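Local coordinates for malonyl CoA-acyl carrier protein transacylase (Clostridium perfringens, PDB 3PTW) that probably transfers the malonyl group from coenzyme A to acyl carrier protein, supplying extender units for fatty acid synthesis, at residues E38-D43 with G109-K114; S101-F106 with N220-I225; A158-P163 with K250-F255. All coordinates share one frame; numbering follows the deposited sequence.

In the fold
From the N terminus, contact 1 is opened by residues 38-43 at the end of helix 27-40 and closed by 109-114 on helix 106-122. Before it closes, 101-106 has already opened contact 2, so these two cross; they also touch, Gly109 N lying 3.9 Å from Ile104 CG2. Contact 3 opens at 158-163, inside the loop that contact 2 closes at 220-225, and ends at 250-255, giving a second crossing. Contacts 1 and 3 follow in series, with centres about 27 Å apart on opposite sides of the chain's centre. Contact 1 joins two helices, contact 2 two loops beside the mixed sheet, and contact 3 ties the antiparallel sheet to the larger core.

Contact 1 (E38-D43 with G109-K114); sequences EALGID and GVKLVK
The flat group where Ala39 meets Lys111 is a peptide carbonyl rather than a ring: Lys111 CD comes in from above the peptide plane, 3.4 Å from Ala39 O, and no hydrogen bond joins the two segments. Ala39 CB points across the interface toward Val110 CG2, at 4.2 Å. Beside it, Leu40 spreads its two methyls over the opposite helix. Leu40 CD1 rests 3.6 Å from Lys111 CG, the two side chains running antiparallel alongside each other, while Leu40 CD2 lies 4.2 Å from Val110 CB. Here the C-terminal turn of helix 27-40 packs on helix 106-122 of the acyl transferase domain, and helix 59-79 flanks both through Pro64, touched by Leu40, and Ile67 and Thr68, touched by Val110. Gly41, with positive phi, ends helix 27-40 and turns the chain so that Ile42 faces the same partner. Lys114 runs fully extended as far as CE and bends only at its last torsion (chi4 78°), bringing NZ to 3.7 Å from Ile42 CD1, tip to tip. The ammonium finds its charge partner in a salt bridge to Glu60 OE2, with Phe61 adding a cation-pi contact. Lys111, by contrast, is bent from chi2 onward, and its NZ makes a weak hydrogen bond to Glu107 O, one turn back in its own helix.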
ATOM      1  N   GLU A  38     -10.630   6.463  19.432  1.00 44.39           N
ATOM      2  CA  GLU A  38     -10.070   6.465  20.788  1.00 45.68           C
ATOM      3  C   GLU A  38      -8.550   6.572  20.761  1.00 45.15           C
ATOM      4  O   GLU A  38      -7.975   7.360  21.496  1.00 46.09           O
ATOM      5  CB  GLU A  38     -10.499   5.227  21.586  1.00 46.68           C
ATOM      6  CG  GLU A  38     -11.916   5.287  22.155  1.00 65.90           C
ATOM      7  CD  GLU A  38     -12.130   6.411  23.180  1.00 49.96           C
ATOM      8  OE1 GLU A  38     -13.296   6.623  23.577  1.00 67.99           O
ATOM      9  OE2 GLU A  38     -11.150   7.079  23.590  1.00 67.33           O
ATOM     10  N   ALA A  39      -7.904   5.799  19.890  1.00 44.04           N
ATOM     11  CA  ALA A  39      -6.451   5.787  19.838  1.00 43.71           C
ATOM     12  C   ALA A  39      -5.867   7.124  19.349  1.00 43.83           C
ATOM     13  O   ALA A  39      -4.855   7.580  19.875  1.00 43.93           O
ATOM     14  CB  ALA A  39      -5.948   4.625  18.982  1.00 42.68           C
ATOM     15  N   LEU A  40      -6.524   7.742  18.367  1.00 43.84           N
ATOM     16  CA  LEU A  40      -6.022   8.945  17.696  1.00 44.40           C
ATOM     17  C   LEU A  40      -6.501  10.236  18.345  1.00 45.75           C
ATOM     18  O   LEU A  40      -5.892  11.284  18.161  1.00 45.91           O
ATOM     19  CB  LEU A  40      -6.431   8.940  16.217  1.00 44.13           C
ATOM     20  CG  LEU A  40      -5.452   8.508  15.118  1.00 48.90           C
ATOM     21  CD1 LEU A  40      -4.323   7.675  15.658  1.00 43.43           C
ATOM     22  CD2 LEU A  40      -6.167   7.763  13.991  1.00 42.73           C
ATOM     23  N   GLY A  41      -7.603  10.159  19.084  1.00 46.64           N
ATOM     24  CA  GLY A  41      -8.208  11.343  19.698  1.00 48.15           C
ATOM     25  C   GLY A  41      -8.828  12.243  18.648  1.00 48.78           C
ATOM     26  O   GLY A  41      -8.900  13.455  18.824  1.00 49.61           O
ATOM     27  N   ILE A  42      -9.241  11.651  17.528  1.00 48.27           N
ATOM     28  CA  ILE A  42      -9.938  12.394  16.473  1.00 48.51           C
ATOM     29  C   ILE A  42     -11.148  11.594  16.005  1.00 47.46           C
ATOM     30  O   ILE A  42     -11.181  10.373  16.146  1.00 46.96           O
ATOM     31  CB  ILE A  42      -9.026  12.747  15.261  1.00 48.47           C
ATOM     32  CG1 ILE A  42      -7.599  13.082  15.697  1.00 58.56           C
ATOM     33  CG2 ILE A  42      -9.590  13.944  14.487  1.00 59.65           C
ATOM     34  CD1 ILE A  42      -6.618  13.186  14.530  1.00 48.35           C
ATOM     35  N   ASP A  43     -12.139  12.286  15.451  1.00 47.36           N
ATOM     36  CA  ASP A  43     -13.342  11.641  14.948  1.00 47.07           C
ATOM     37  C   ASP A  43     -13.081  10.993  13.580  1.00 45.08           C
ATOM     38  O   ASP A  43     -13.238  11.625  12.529  1.00 44.64           O
ATOM     39  CB  ASP A  43     -14.507  12.639  14.896  1.00 48.91           C
ATOM     40  CG  ASP A  43     -15.860  11.957  14.756  1.00 51.49           C
ATOM     41  OD1 ASP A  43     -15.942  10.861  14.156  1.00 49.06           O
ATOM     42  OD2 ASP A  43     -16.855  12.523  15.245  1.00 51.11           O
ATOM     43  N   GLY A 109      -0.713   0.624  15.187  1.00 35.05           N
ATOM     44  CA  GLY A 109      -0.728   0.778  13.738  1.00 34.13           C
ATOM     45  C   GLY A 109      -1.244   2.140  13.331  1.00 34.21           C
ATOM     46  O   GLY A 109      -0.533   2.905  12.676  1.00 34.46           O
ATOM     47  N   VAL A 110      -2.466   2.474  13.737  1.00 34.27           N
ATOM     48  CA  VAL A 110      -3.044   3.744  13.301  1.00 34.42           C
ATOM     49  C   VAL A 110      -2.246   4.951  13.759  1.00 34.62           C
ATOM     50  O   VAL A 110      -1.967   5.821  12.944  1.00 34.09           O
ATOM     51  CB  VAL A 110      -4.549   3.911  13.618  1.00 34.85           C
ATOM     52  CG1 VAL A 110      -5.373   3.184  12.593  1.00 43.60           C
ATOM     53  CG2 VAL A 110      -4.896   3.471  15.042  1.00 44.38           C
ATOM     54  N   LYS A 111      -1.846   4.979  15.036  1.00 35.81           N
ATOM     55  CA  LYS A 111      -1.019   6.065  15.560  1.00 36.63           C
ATOM     56  C   LYS A 111       0.286   6.211  14.781  1.00 35.13           C
ATOM     57  O   LYS A 111       0.694   7.325  14.461  1.00 35.22           O
ATOM     58  CB  LYS A 111      -0.740   5.931  17.076  1.00 38.84           C
ATOM     59  CG  LYS A 111      -1.966   6.136  17.979  1.00 40.45           C
ATOM     60  CD  LYS A 111      -1.642   6.752  19.361  1.00 42.91           C
ATOM     61  CE  LYS A 111      -1.070   5.753  20.358  1.00 41.85           C
ATOM     62  NZ  LYS A 111      -1.490   4.352  20.038  1.00 44.22           N
ATOM     63  N   LEU A 112       0.929   5.088  14.472  1.00 33.86           N
ATOM     64  CA  LEU A 112       2.217   5.100  13.785  1.00 33.36           C
ATOM     65  C   LEU A 112       2.146   5.678  12.364  1.00 32.57           C
ATOM     66  O   LEU A 112       2.988   6.505  11.978  1.00 32.47           O
ATOM     67  CB  LEU A 112       2.813   3.687  13.745  1.00 33.25           C
ATOM     68  CG  LEU A 112       4.228   3.546  13.189  1.00 39.24           C
ATOM     69  CD1 LEU A 112       5.228   4.322  14.041  1.00 33.73           C
ATOM     70  CD2 LEU A 112       4.614   2.075  13.112  1.00 33.60           C
ATOM     71  N   VAL A 113       1.148   5.258  11.589  1.00 31.83           N
ATOM     72  CA  VAL A 113       1.077   5.690  10.190  1.00 32.11           C
ATOM     73  C   VAL A 113       0.692   7.165  10.027  1.00 32.38           C
ATOM     74  O   VAL A 113       1.022   7.788   9.013  1.00 32.74           O
ATOM     75  CB  VAL A 113       0.191   4.784   9.304  1.00 31.69           C
ATOM     76  CG1 VAL A 113       0.778   3.347   9.229  1.00 25.56           C
ATOM     77  CG2 VAL A 113      -1.270   4.809   9.770  1.00 25.24           C
ATOM     78  N   LYS A 114       0.019   7.718  11.026  1.00 32.43           N
ATOM     79  CA  LYS A 114      -0.267   9.147  11.042  1.00 33.44           C
ATOM     80  C   LYS A 114       1.065   9.898  11.124  1.00 34.03           C
ATOM     81  O   LYS A 114       1.295  10.843  10.371  1.00 34.38           O
ATOM     82  CB  LYS A 114      -1.194   9.502  12.209  1.00 34.11           C
ATOM     83  CG  LYS A 114      -1.498  10.983  12.361  1.00 34.03           C
ATOM     84  CD  LYS A 114      -2.512  11.202  13.497  1.00 36.63           C
ATOM     85  CE  LYS A 114      -2.519  12.653  13.969  1.00 36.25           C
ATOM     86  NZ  LYS A 114      -3.277  13.502  13.017  1.00 39.27           N
TER

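Contact 2 (S101-F106 with N220-I225); sequences SGAINF and NKLNGI
A Schellman motif ends helix 93-100 at Gly102, and the carbonyls of Ser101, Gly102 and Ala103 are taken up by the loop 220-225 that leads into strand 225-228 of the mixed sheet. The helix so terminated follows a probable nucleophile elbow (GxSxG), a hallmark of acyltransferases with a hydrolase-like core. The two loops run in opposing senses, Ser101 nearest Asn223 and Ala103 nearest Asn220, and each asparagine grips twice. Asn220 N gives Ala103 O a short, nearly straight bond of 2.7 Å (171° at the hydrogen), while its ND2 adds a weak one to Gly102 O at 3.3 Å. Asn223 instead spends both donors on one acceptor: its N lies 2.8 Å from Ser101 O, and its ND2 makes a weak bond to the same oxygen. This double hold follows from chi1 of -85°, which keeps the amide beside the residue's own backbone N. Gly102, with positive phi, turns the chain close beside Asn223 ND2. Ser101 OG is hydrogen-bonded to Leu98 O in the helix and packs against Leu222 CB. Farther on, Asn105 caps helix 106-122 through Asp108 N. At Ala103 the packing is also tight: its CA makes a CA-H...O contact of 3.4 Å with Asn220 O, and its CB presses against Leu222 CD2 at 3.5 Å, inside the usual carbon-carbon distance.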
ATOM      1  N   SER A 101      -1.070  -9.798  10.562  1.00 30.06           N
ATOM      2  CA  SER A 101      -0.158 -10.832  11.047  1.00 30.63           C
ATOM      3  C   SER A 101      -0.008 -10.856  12.570  1.00 30.53           C
ATOM      4  O   SER A 101       0.551 -11.794  13.103  1.00 30.54           O
ATOM      5  CB  SER A 101       1.235 -10.686  10.415  1.00 30.79           C
ATOM      6  OG  SER A 101       2.057  -9.780  11.144  1.00 27.34           O
ATOM      7  N   GLY A 102      -0.459  -9.813  13.263  1.00 31.14           N
ATOM      8  CA  GLY A 102      -0.249  -9.737  14.709  1.00 32.79           C
ATOM      9  C   GLY A 102       1.097  -9.152  15.128  1.00 34.24           C
ATOM     10  O   GLY A 102       1.378  -9.036  16.320  1.00 35.07           O
ATOM     11  N   ALA A 103       1.934  -8.767  14.158  1.00 34.48           N
ATOM     12  CA  ALA A 103       3.253  -8.201  14.467  1.00 35.28           C
ATOM     13  C   ALA A 103       3.116  -6.824  15.112  1.00 36.44           C
ATOM     14  O   ALA A 103       3.935  -6.413  15.945  1.00 36.41           O
ATOM     15  CB  ALA A 103       4.086  -8.115  13.219  1.00 34.68           C
ATOM     16  N   ILE A 104       2.068  -6.115  14.699  1.00 36.88           N
ATOM     17  CA  ILE A 104       1.780  -4.790  15.199  1.00 37.13           C
ATOM     18  C   ILE A 104       0.312  -4.755  15.594  1.00 37.69           C
ATOM     19  O   ILE A 104      -0.546  -5.295  14.910  1.00 38.03           O
ATOM     20  CB  ILE A 104       2.121  -3.676  14.151  1.00 36.28           C
ATOM     21  CG1 ILE A 104       3.621  -3.709  13.785  1.00 35.07           C
ATOM     22  CG2 ILE A 104       1.770  -2.298  14.693  1.00 34.96           C
ATOM     23  CD1 ILE A 104       4.018  -2.817  12.578  1.00 35.44           C
ATOM     24  N   ASN A 105       0.056  -4.131  16.725  1.00 38.56           N
ATOM     25  CA  ASN A 105      -1.280  -3.908  17.241  1.00 39.54           C
ATOM     26  C   ASN A 105      -1.995  -2.846  16.388  1.00 37.79           C
ATOM     27  O   ASN A 105      -1.362  -1.927  15.869  1.00 37.22           O
ATOM     28  CB  ASN A 105      -1.117  -3.474  18.709  1.00 41.85           C
ATOM     29  CG  ASN A 105      -2.354  -2.892  19.298  1.00 50.63           C
ATOM     30  OD1 ASN A 105      -2.410  -1.689  19.555  1.00 44.00           O
ATOM     31  ND2 ASN A 105      -3.357  -3.735  19.547  1.00 43.47           N
ATOM     32  N   PHE A 106      -3.305  -2.991  16.220  1.00 37.03           N
ATOM     33  CA  PHE A 106      -4.094  -2.000  15.474  1.00 36.01           C
ATOM     34  C   PHE A 106      -3.945  -0.549  15.983  1.00 35.99           C
ATOM     35  O   PHE A 106      -3.593   0.340  15.204  1.00 35.90           O
ATOM     36  CB  PHE A 106      -5.577  -2.402  15.395  1.00 35.50           C
ATOM     37  CG  PHE A 106      -6.458  -1.328  14.803  1.00 40.42           C
ATOM     38  CD1 PHE A 106      -6.329  -0.967  13.463  1.00 34.61           C
ATOM     39  CD2 PHE A 106      -7.387  -0.653  15.596  1.00 35.67           C
ATOM     40  CE1 PHE A 106      -7.124   0.038  12.916  1.00 40.12           C
ATOM     41  CE2 PHE A 106      -8.189   0.344  15.059  1.00 41.10           C
ATOM     42  CZ  PHE A 106      -8.057   0.690  13.713  1.00 34.70           C
ATOM     43  N   ASN A 220       5.712  -7.564  17.631  1.00 41.50           N
ATOM     44  CA  ASN A 220       5.631  -8.993  17.894  1.00 42.45           C
ATOM     45  C   ASN A 220       6.063  -9.835  16.697  1.00 42.16           C
ATOM     46  O   ASN A 220       6.239  -9.324  15.582  1.00 41.01           O
ATOM     47  CB  ASN A 220       4.199  -9.375  18.269  1.00 43.18           C
ATOM     48  CG  ASN A 220       3.651  -8.542  19.407  1.00 49.88           C
ATOM     49  OD1 ASN A 220       4.115  -8.649  20.540  1.00 44.74           O
ATOM     50  ND2 ASN A 220       2.655  -7.705  19.109  1.00 43.51           N
ATOM     51  N   LYS A 221       6.218 -11.133  16.951  1.00 42.55           N
ATOM     52  CA  LYS A 221       6.425 -12.128  15.914  1.00 42.81           C
ATOM     53  C   LYS A 221       5.253 -12.103  14.906  1.00 41.44           C
ATOM     54  O   LYS A 221       4.094 -11.895  15.283  1.00 40.36           O
ATOM     55  CB  LYS A 221       6.566 -13.500  16.586  1.00 44.57           C
ATOM     56  CG  LYS A 221       6.519 -14.711  15.675  1.00 63.43           C
ATOM     57  CD  LYS A 221       6.182 -15.972  16.473  1.00 47.02           C
ATOM     58  CE  LYS A 221       6.088 -17.191  15.569  1.00 64.72           C
ATOM     59  NZ  LYS A 221       4.878 -17.150  14.701  1.00 46.59           N
ATOM     60  N   LEU A 222       5.564 -12.295  13.626  1.00 41.46           N
ATOM     61  CA  LEU A 222       4.531 -12.375  12.584  1.00 40.90           C
ATOM     62  C   LEU A 222       3.859 -13.731  12.585  1.00 40.90           C
ATOM     63  O   LEU A 222       4.518 -14.766  12.731  1.00 41.32           O
ATOM     64  CB  LEU A 222       5.097 -12.158  11.177  1.00 40.69           C
ATOM     65  CG  LEU A 222       6.239 -11.214  10.798  1.00 50.75           C
ATOM     66  CD1 LEU A 222       5.903 -10.554   9.471  1.00 39.59           C
ATOM     67  CD2 LEU A 222       6.515 -10.174  11.856  1.00 40.84           C
ATOM     68  N   ASN A 223       2.546 -13.714  12.428  1.00 40.78           N
ATOM     69  CA  ASN A 223       1.820 -14.897  12.006  1.00 42.31           C
ATOM     70  C   ASN A 223       1.698 -14.886  10.500  1.00 40.97           C
ATOM     71  O   ASN A 223       1.489 -13.827   9.905  1.00 41.11           O
ATOM     72  CB  ASN A 223       0.427 -14.895  12.593  1.00 44.42           C
ATOM     73  CG  ASN A 223       0.397 -15.455  13.959  1.00 53.96           C
ATOM     74  OD1 ASN A 223       0.302 -16.675  14.144  1.00 47.42           O
ATOM     75  ND2 ASN A 223       0.481 -14.578  14.947  1.00 46.39           N
ATOM     76  N   GLY A 224       1.813 -16.056   9.886  1.00 39.80           N
ATOM     77  CA  GLY A 224       1.728 -16.166   8.441  1.00 38.79           C
ATOM     78  C   GLY A 224       2.818 -15.413   7.706  1.00 37.90           C
ATOM     79  O   GLY A 224       3.906 -15.151   8.244  1.00 38.22           O
ATOM     80  N   ILE A 225       2.529 -15.076   6.459  1.00 36.34           N
ATOM     81  CA  ILE A 225       3.543 -14.557   5.551  1.00 34.79           C
ATOM     82  C   ILE A 225       3.132 -13.168   5.123  1.00 33.23           C
ATOM     83  O   ILE A 225       1.998 -12.955   4.687  1.00 33.36           O
ATOM     84  CB  ILE A 225       3.723 -15.471   4.318  1.00 35.67           C
ATOM     85  CG1 ILE A 225       4.321 -16.819   4.736  1.00 40.37           C
ATOM     86  CG2 ILE A 225       4.614 -14.804   3.258  1.00 39.53           C
ATOM     87  CD1 ILE A 225       4.224 -17.909   3.660  1.00 38.57           C
TER

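Contact 3 (A158-P163 with K250-F255); sequences ANYNSP and KKPVLF
Ala158-Asn161 and Lys251-Phe255 run parallel, 5° apart, and are joined by a single beta bridge between Asn159 and Val253. Val253 N donates to Ala158 O at 2.9 Å, nearly straight at the hydrogen although the donor stands well above the carbonyl plane. Val253 O in turn accepts Tyr160 N at 2.9 Å. That oxygen also receives a weak bond from Phe255 N, which closes an inverse gamma turn centred on Leu254 and swings the chain into helix 255-264; Tyr160 pairs onward with the backbone of Ile256. Around this single bridge the side chains sort to two flanks. On one, the Tyr160 ring lies alongside Pro252 and Leu254: Pro252 CB meets the ring edge in its plane, 3.9 Å from Tyr160 CE2, and Leu254 CD1 approaches Tyr160 CD2 at 3.8 Å. On the other, Asn159 OD1 lies 3.8 Å from Val253 CB, the two side chains extending in parallel from the paired backbones. Phe255, with its ring carried anti to the backbone N (chi1 -174°), crosses Asn161 with amide and ring planes 71° apart. Asn161 O sits at the ring edge, 3.6 Å from Phe255 CD2, whereas the buried Asn161 OD1 finds no polar partner in the model. Phe282 of helix 278-286 touches both of these side chains. Val253 reaches His199 and the probable nucleophile elbow, placing the bridge beside the presumed active site. Ala158 and Asn159 together face Val167 in a classic beta bulge along the other edge of strand 155-162, where it pairs with 165-169, so the strand is shared between its own antiparallel sheet and the loop of the core, consistent with the seam between the ferredoxin-like small subdomain and the hydrolase-like large subdomain of malonyl transacylases.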
ATOM      1  N   ALA A 158      10.948   4.198  -7.873  1.00 31.19           N
ATOM      2  CA  ALA A 158      10.098   4.405  -6.690  1.00 30.11           C
ATOM      3  C   ALA A 158       9.043   3.289  -6.525  1.00 29.24           C
ATOM      4  O   ALA A 158       8.766   2.842  -5.403  1.00 27.43           O
ATOM      5  CB  ALA A 158       9.417   5.803  -6.747  1.00 29.28           C
ATOM      6  N   ASN A 159       8.469   2.853  -7.645  1.00 30.37           N
ATOM      7  CA  ASN A 159       7.501   1.753  -7.658  1.00 31.79           C
ATOM      8  C   ASN A 159       7.707   0.851  -8.861  1.00 31.92           C
ATOM      9  O   ASN A 159       8.029   1.324  -9.948  1.00 32.63           O
ATOM     10  CB  ASN A 159       6.066   2.283  -7.670  1.00 33.37           C
ATOM     11  CG  ASN A 159       5.785   3.242  -6.533  1.00 35.43           C
ATOM     12  OD1 ASN A 159       5.237   2.857  -5.523  1.00 34.91           O
ATOM     13  ND2 ASN A 159       6.175   4.501  -6.692  1.00 34.94           N
ATOM     14  N   TYR A 160       7.546  -0.447  -8.649  1.00 31.80           N
ATOM     15  CA  TYR A 160       7.536  -1.443  -9.723  1.00 31.64           C
ATOM     16  C   TYR A 160       6.231  -2.212  -9.534  1.00 30.95           C
ATOM     17  O   TYR A 160       6.137  -3.126  -8.725  1.00 30.79           O
ATOM     18  CB  TYR A 160       8.785  -2.343  -9.674  1.00 32.14           C
ATOM     19  CG  TYR A 160      10.040  -1.555  -9.953  1.00 34.64           C
ATOM     20  CD1 TYR A 160      10.516  -1.404 -11.268  1.00 33.22           C
ATOM     21  CD2 TYR A 160      10.727  -0.899  -8.919  1.00 32.62           C
ATOM     22  CE1 TYR A 160      11.662  -0.639 -11.541  1.00 34.76           C
ATOM     23  CE2 TYR A 160      11.868  -0.132  -9.186  1.00 34.03           C
ATOM     24  CZ  TYR A 160      12.321  -0.013 -10.500  1.00 32.93           C
ATOM     25  OH  TYR A 160      13.434   0.736 -10.777  1.00 34.94           O
ATOM     26  N   ASN A 161       5.208  -1.786 -10.261  1.00 30.67           N
ATOM     27  CA  ASN A 161       3.848  -2.213  -9.970  1.00 30.71           C
ATOM     28  C   ASN A 161       3.339  -3.351 -10.836  1.00 31.62           C
ATOM     29  O   ASN A 161       2.581  -4.194 -10.353  1.00 31.44           O
ATOM     30  CB  ASN A 161       2.896  -1.017  -9.999  1.00 29.86           C
ATOM     31  CG  ASN A 161       3.224   0.019  -8.920  1.00 34.50           C
ATOM     32  OD1 ASN A 161       3.643  -0.323  -7.814  1.00 29.32           O
ATOM     33  ND2 ASN A 161       3.024   1.277  -9.239  1.00 28.55           N
ATOM     34  N   SER A 162       3.749  -3.363 -12.110  1.00 32.04           N
ATOM     35  CA  SER A 162       3.346  -4.395 -13.068  1.00 32.78           C
ATOM     36  C   SER A 162       4.168  -4.216 -14.355  1.00 33.39           C
ATOM     37  O   SER A 162       4.861  -3.213 -14.477  1.00 33.22           O
ATOM     38  CB  SER A 162       1.832  -4.321 -13.341  1.00 32.89           C
ATOM     39  OG  SER A 162       1.528  -3.378 -14.349  1.00 33.48           O
ATOM     40  N   PRO A 163       4.098  -5.177 -15.320  1.00 33.89           N
ATOM     41  CA  PRO A 163       4.872  -5.032 -16.579  1.00 34.07           C
ATOM     42  C   PRO A 163       4.479  -3.754 -17.323  1.00 34.35           C
ATOM     43  O   PRO A 163       3.295  -3.538 -17.595  1.00 35.19           O
ATOM     44  CB  PRO A 163       4.454  -6.255 -17.415  1.00 34.49           C
ATOM     45  CG  PRO A 163       3.769  -7.192 -16.456  1.00 40.23           C
ATOM     46  CD  PRO A 163       3.186  -6.335 -15.365  1.00 33.85           C
ATOM     47  N   LYS A 250      11.993   5.165   1.685  1.00 28.35           N
ATOM     48  CA  LYS A 250      13.085   5.791   0.923  1.00 29.69           C
ATOM     49  C   LYS A 250      13.679   4.906  -0.188  1.00 29.76           C
ATOM     50  O   LYS A 250      14.597   5.342  -0.878  1.00 30.52           O
ATOM     51  CB  LYS A 250      14.182   6.265   1.868  1.00 30.52           C
ATOM     52  CG  LYS A 250      14.798   5.147   2.695  1.00 28.41           C
ATOM     53  CD  LYS A 250      16.232   5.460   3.019  1.00 32.39           C
ATOM     54  CE  LYS A 250      16.689   4.700   4.236  1.00 29.46           C
ATOM     55  NZ  LYS A 250      18.131   4.934   4.436  1.00 34.78           N
ATOM     56  N   LYS A 251      13.130   3.690  -0.343  1.00 29.46           N
ATOM     57  CA  LYS A 251      13.564   2.681  -1.323  1.00 29.62           C
ATOM     58  C   LYS A 251      12.406   2.268  -2.252  1.00 29.56           C
ATOM     59  O   LYS A 251      11.249   2.500  -1.926  1.00 28.88           O
ATOM     60  CB  LYS A 251      14.094   1.425  -0.606  1.00 30.20           C
ATOM     61  CG  LYS A 251      15.448   1.579   0.092  1.00 37.07           C
ATOM     62  CD  LYS A 251      16.456   2.112  -0.878  1.00 32.30           C
ATOM     63  CE  LYS A 251      17.823   2.393  -0.261  1.00 39.01           C
ATOM     64  NZ  LYS A 251      18.682   2.777  -1.420  1.00 34.29           N
ATOM     65  N   PRO A 252      12.718   1.615  -3.390  1.00 29.57           N
ATOM     66  CA  PRO A 252      11.708   1.159  -4.326  1.00 29.42           C
ATOM     67  C   PRO A 252      10.680   0.208  -3.698  1.00 29.23           C
ATOM     68  O   PRO A 252      11.044  -0.667  -2.909  1.00 29.48           O
ATOM     69  CB  PRO A 252      12.539   0.390  -5.378  1.00 29.78           C
ATOM     70  CG  PRO A 252      13.851   1.067  -5.359  1.00 29.68           C
ATOM     71  CD  PRO A 252      14.080   1.368  -3.907  1.00 29.71           C
ATOM     72  N   VAL A 253       9.416   0.385  -4.072  1.00 28.66           N
ATOM     73  CA  VAL A 253       8.352  -0.574  -3.748  1.00 28.82           C
ATOM     74  C   VAL A 253       8.326  -1.672  -4.811  1.00 30.01           C
ATOM     75  O   VAL A 253       7.833  -1.472  -5.927  1.00 31.03           O
ATOM     76  CB  VAL A 253       6.979   0.113  -3.632  1.00 28.09           C
ATOM     77  CG1 VAL A 253       5.874  -0.897  -3.294  1.00 27.77           C
ATOM     78  CG2 VAL A 253       7.036   1.198  -2.571  1.00 28.72           C
ATOM     79  N   LEU A 254       8.872  -2.835  -4.464  1.00 29.35           N
ATOM     80  CA  LEU A 254       8.903  -3.960  -5.378  1.00 29.11           C
ATOM     81  C   LEU A 254       7.576  -4.728  -5.339  1.00 29.18           C
ATOM     82  O   LEU A 254       7.556  -5.932  -5.042  1.00 29.38           O
ATOM     83  CB  LEU A 254      10.096  -4.866  -5.043  1.00 29.39           C
ATOM     84  CG  LEU A 254      11.480  -4.522  -5.606  1.00 39.07           C
ATOM     85  CD1 LEU A 254      11.660  -3.067  -5.962  1.00 29.84           C
ATOM     86  CD2 LEU A 254      12.616  -4.973  -4.703  1.00 30.73           C
ATOM     87  N   PHE A 255       6.469  -4.031  -5.625  1.00 28.82           N
ATOM     88  CA  PHE A 255       5.136  -4.672  -5.618  1.00 28.43           C
ATOM     89  C   PHE A 255       5.009  -5.849  -6.571  1.00 29.21           C
ATOM     90  O   PHE A 255       4.407  -6.873  -6.212  1.00 29.43           O
ATOM     91  CB  PHE A 255       4.000  -3.690  -5.907  1.00 26.94           C
ATOM     92  CG  PHE A 255       2.608  -4.312  -5.755  1.00 26.23           C
ATOM     93  CD1 PHE A 255       2.064  -4.531  -4.483  1.00 25.90           C
ATOM     94  CD2 PHE A 255       1.854  -4.664  -6.872  1.00 26.23           C
ATOM     95  CE1 PHE A 255       0.788  -5.097  -4.328  1.00 25.49           C
ATOM     96  CE2 PHE A 255       0.574  -5.229  -6.730  1.00 26.11           C
ATOM     97  CZ  PHE A 255       0.040  -5.438  -5.456  1.00 25.79           C
TER